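Local atomic coordinates of bacterial fluorinating enzyme homolog (Thermus thermophilus, PDB entry 2CW5), a protein that catalyses the hydrolysis of S-adenosyl-L-methionine to adenosine and L-methionine, without chlorinase or fluorinase activity. Residues Phe109-Arg117 with Gly134-Ala142. Sequence-based numbering, arbitrary orientation.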
loop_
_atom_site.group_PDB
_atom_site.type_symbol
_atom_site.label_atom_id
_atom_site.label_comp_id
_atom_site.label_asym_id
_atom_site.label_seq_id
_atom_site.Cartn_x
_atom_site.Cartn_y
_atom_site.Cartn_z
ATOM N N PHE C 109 -2.215 5.933 30.094
ATOM C CA PHE C 109 -2.735 4.681 30.636
ATOM C C PHE C 109 -2.049 3.455 30.045
ATOM O O PHE C 109 -1.676 3.445 28.873
ATOM C CB PHE C 109 -4.235 4.576 30.344
ATOM C CG PHE C 109 -5.060 5.660 30.974
ATOM C CD1 PHE C 109 -5.650 5.469 32.218
ATOM C CD2 PHE C 109 -5.244 6.875 30.326
ATOM C CE1 PHE C 109 -6.413 6.474 32.806
ATOM C CE2 PHE C 109 -6.000 7.885 30.904
ATOM C CZ PHE C 109 -6.587 7.684 32.148
ATOM N N LEU C 110 -1.888 2.420 30.867
ATOM C CA LEU C 110 -1.293 1.168 30.410
ATOM C C LEU C 110 -2.405 0.438 29.668
ATOM O O LEU C 110 -3.546 0.434 30.121
ATOM C CB LEU C 110 -0.831 0.323 31.603
ATOM C CG LEU C 110 0.675 0.162 31.806
ATOM C CD1 LEU C 110 1.271 -0.615 30.637
ATOM C CD2 LEU C 110 1.322 1.531 31.936
ATOM N N LEU C 111 -2.085 -0.173 28.532
ATOM C CA LEU C 111 -3.109 -0.876 27.767
ATOM C C LEU C 111 -3.224 -2.353 28.129
ATOM O O LEU C 111 -2.281 -3.122 27.947
ATOM C CB LEU C 111 -2.846 -0.736 26.264
ATOM C CG LEU C 111 -2.801 0.685 25.691
ATOM C CD1 LEU C 111 -2.708 0.611 24.174
ATOM C CD2 LEU C 111 -4.042 1.454 26.105
ATOM N N GLU C 112 -4.388 -2.736 28.651
ATOM C CA GLU C 112 -4.655 -4.122 29.024
ATOM C C GLU C 112 -6.080 -4.499 28.601
ATOM O O GLU C 112 -6.823 -5.114 29.364
ATOM C CB GLU C 112 -4.496 -4.307 30.538
ATOM C CG GLU C 112 -3.217 -3.706 31.101
ATOM C CD GLU C 112 -2.936 -4.135 32.532
ATOM O OE1 GLU C 112 -3.841 -4.020 33.385
ATOM O OE2 GLU C 112 -1.800 -4.580 32.800
ATOM N N PRO C 113 -6.474 -4.141 27.367
ATOM C CA PRO C 113 -7.820 -4.456 26.882
ATOM C C PRO C 113 -8.005 -5.944 26.596
ATOM O O PRO C 113 -7.032 -6.696 26.507
ATOM C CB PRO C 113 -7.922 -3.619 25.614
ATOM C CG PRO C 113 -6.532 -3.742 25.060
ATOM C CD PRO C 113 -5.668 -3.525 26.295
ATOM N N PRO C 114 -9.262 -6.390 26.462
ATOM C CA PRO C 114 -9.498 -7.807 26.179
ATOM C C PRO C 114 -9.045 -8.114 24.752
ATOM O O PRO C 114 -9.337 -7.354 23.822
ATOM C CB PRO C 114 -11.005 -7.947 26.367
ATOM C CG PRO C 114 -11.520 -6.603 25.959
ATOM C CD PRO C 114 -10.535 -5.660 26.608
ATOM N N ARG C 115 -8.319 -9.214 24.585
ATOM C CA ARG C 115 -7.820 -9.604 23.272
ATOM C C ARG C 115 -8.968 -9.960 22.331
ATOM O O ARG C 115 -9.931 -10.617 22.735
ATOM C CB ARG C 115 -6.876 -10.802 23.401
ATOM C CG ARG C 115 -6.143 -11.153 22.118
ATOM C CD ARG C 115 -5.286 -12.410 22.248
ATOM N NE ARG C 115 -6.054 -13.640 22.060
ATOM C CZ ARG C 115 -6.909 -14.144 22.946
ATOM N NH1 ARG C 115 -7.118 -13.530 24.102
ATOM N NH2 ARG C 115 -7.558 -15.267 22.673
ATOM N N PRO C 116 -8.884 -9.525 21.062
ATOM C CA PRO C 116 -9.939 -9.828 20.091
ATOM C C PRO C 116 -10.048 -11.337 19.874
ATOM O O PRO C 116 -9.046 -12.052 19.931
ATOM C CB PRO C 116 -9.483 -9.076 18.841
ATOM C CG PRO C 116 -7.991 -9.083 18.968
ATOM C CD PRO C 116 -7.796 -8.758 20.430
ATOM N N ARG C 117 -11.263 -11.816 19.631
ATOM C CA ARG C 117 -11.499 -13.243 19.431
ATOM C C ARG C 117 -11.549 -13.670 17.963
ATOM O O ARG C 117 -12.351 -13.157 17.186
ATOM C CB ARG C 117 -12.811 -13.649 20.109
ATOM C CG ARG C 117 -12.841 -13.425 21.612
ATOM C CD ARG C 117 -11.766 -14.246 22.300
ATOM N NE ARG C 117 -11.817 -15.650 21.896
ATOM C CZ ARG C 117 -10.978 -16.585 22.330
ATOM N NH1 ARG C 117 -11.099 -17.836 21.907
ATOM N NH2 ARG C 117 -10.021 -16.269 23.192
ATOM N N GLY C 134 -0.280 -4.946 17.606
ATOM C CA GLY C 134 -1.176 -4.043 16.904
ATOM C C GLY C 134 -2.589 -4.589 16.867
ATOM O O GLY C 134 -3.574 -3.868 17.065
ATOM N N ARG C 135 -2.675 -5.892 16.629
ATOM C CA ARG C 135 -3.947 -6.597 16.547
ATOM C C ARG C 135 -4.584 -6.886 17.904
ATOM O O ARG C 135 -5.763 -6.601 18.123
ATOM C CB ARG C 135 -3.740 -7.934 15.825
ATOM C CG ARG C 135 -5.002 -8.774 15.667
ATOM C CD ARG C 135 -4.660 -10.153 15.113
ATOM N NE ARG C 135 -4.051 -11.017 16.126
ATOM C CZ ARG C 135 -3.329 -12.101 15.855
ATOM N NH1 ARG C 135 -3.108 -12.464 14.598
ATOM N NH2 ARG C 135 -2.834 -12.829 16.845
ATOM N N ASP C 136 -3.798 -7.457 18.810
ATOM C CA ASP C 136 -4.314 -7.857 20.110
ATOM C C ASP C 136 -4.342 -6.845 21.252
ATOM O O ASP C 136 -5.071 -7.051 22.217
ATOM C CB ASP C 136 -3.589 -9.128 20.566
ATOM C CG ASP C 136 -3.680 -10.244 19.538
ATOM O OD1 ASP C 136 -4.775 -10.446 18.976
ATOM O OD2 ASP C 136 -2.663 -10.921 19.293
ATOM N N VAL C 137 -3.573 -5.762 21.145
ATOM C CA VAL C 137 -3.540 -4.747 22.196
ATOM C C VAL C 137 -3.919 -3.335 21.734
ATOM O O VAL C 137 -4.849 -2.724 22.267
ATOM C CB VAL C 137 -2.132 -4.682 22.862
ATOM C CG1 VAL C 137 -2.095 -3.567 23.916
ATOM C CG2 VAL C 137 -1.801 -6.024 23.514
ATOM N N PHE C 138 -3.208 -2.813 20.739
ATOM C CA PHE C 138 -3.480 -1.458 20.265
ATOM C C PHE C 138 -4.825 -1.250 19.560
ATOM O O PHE C 138 -5.525 -0.273 19.840
ATOM C CB PHE C 138 -2.330 -0.985 19.371
ATOM C CG PHE C 138 -1.008 -0.907 20.088
ATOM C CD1 PHE C 138 -0.852 -0.080 21.201
ATOM C CD2 PHE C 138 0.077 -1.671 19.666
ATOM C CE1 PHE C 138 0.370 -0.018 21.884
ATOM C CE2 PHE C 138 1.302 -1.615 20.339
ATOM C CZ PHE C 138 1.446 -0.785 21.453
ATOM N N ALA C 139 -5.199 -2.161 18.663
ATOM C CA ALA C 139 -6.466 -2.028 17.942
ATOM C C ALA C 139 -7.676 -1.978 18.873
ATOM O O ALA C 139 -8.539 -1.106 18.734
ATOM C CB ALA C 139 -6.630 -3.166 16.927
ATOM N N PRO C 140 -7.769 -2.920 19.829
ATOM C CA PRO C 140 -8.922 -2.886 20.733
ATOM C C PRO C 140 -8.953 -1.613 21.580
ATOM O O PRO C 140 -10.023 -1.106 21.918
ATOM C CB PRO C 140 -8.750 -4.159 21.569
ATOM C CG PRO C 140 -7.265 -4.406 21.537
ATOM C CD PRO C 140 -6.913 -4.088 20.106
ATOM N N ALA C 141 -7.774 -1.094 21.898
ATOM C CA ALA C 141 -7.658 0.123 22.693
ATOM C C ALA C 141 -8.164 1.314 21.880
ATOM O O ALA C 141 -8.926 2.153 22.374
ATOM C CB ALA C 141 -6.203 0.338 23.096
ATOM N N ALA C 142 -7.741 1.371 20.622
ATOM C CA ALA C 142 -8.147 2.448 19.728
ATOM C C ALA C 142 -9.657 2.433 19.501
ATOM O O ALA C 142 -10.297 3.482 19.493
ATOM C CB ALA C 142 -7.417 2.320 18.405
HETATM O O HOH W 1 -6.192 -12.555 18.711
#
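In the N-terminal domain, the proline-rich segment that leaves strand 107-110 drapes over helix 133-147 without a direct hydrogen bond. L111 CD1 lies 3.6 Å from F138 CD1, oblique to the ring, and 3.7 Å from A141 CB. P113 sets its CG against P140 CG (3.7 Å) and close to V137 O, at the kink where P140 has no N-H to give the preceding turn. R115 runs beside D136, R115 CG 3.5 Å from D136 OD1; with CG anti to the backbone N (chi1 -171°), R115 lays its CG and CD along the carboxylate before the chain bends at chi3. P116 crosses D136 at about a right angle, P116 CG 3.4 Å from R135 O, which is buried without a partner. R135 grips D136 side-on, its NE 3.0 Å from D136 OD1 in a nearly straight bond from above the carboxylate plane, and its NH2 at the syn lone pair of D136 OD2; a water joins OD1 to P116 O. An alanine in place of D136 would probably leave the R135 guanidinium without its acidic mate. Beyond the contact, F138 packs on strands 64-68 and 79-83, near H133, probably important for activity, and R135 NH1 donates to S227 O of a neighbouring subunit.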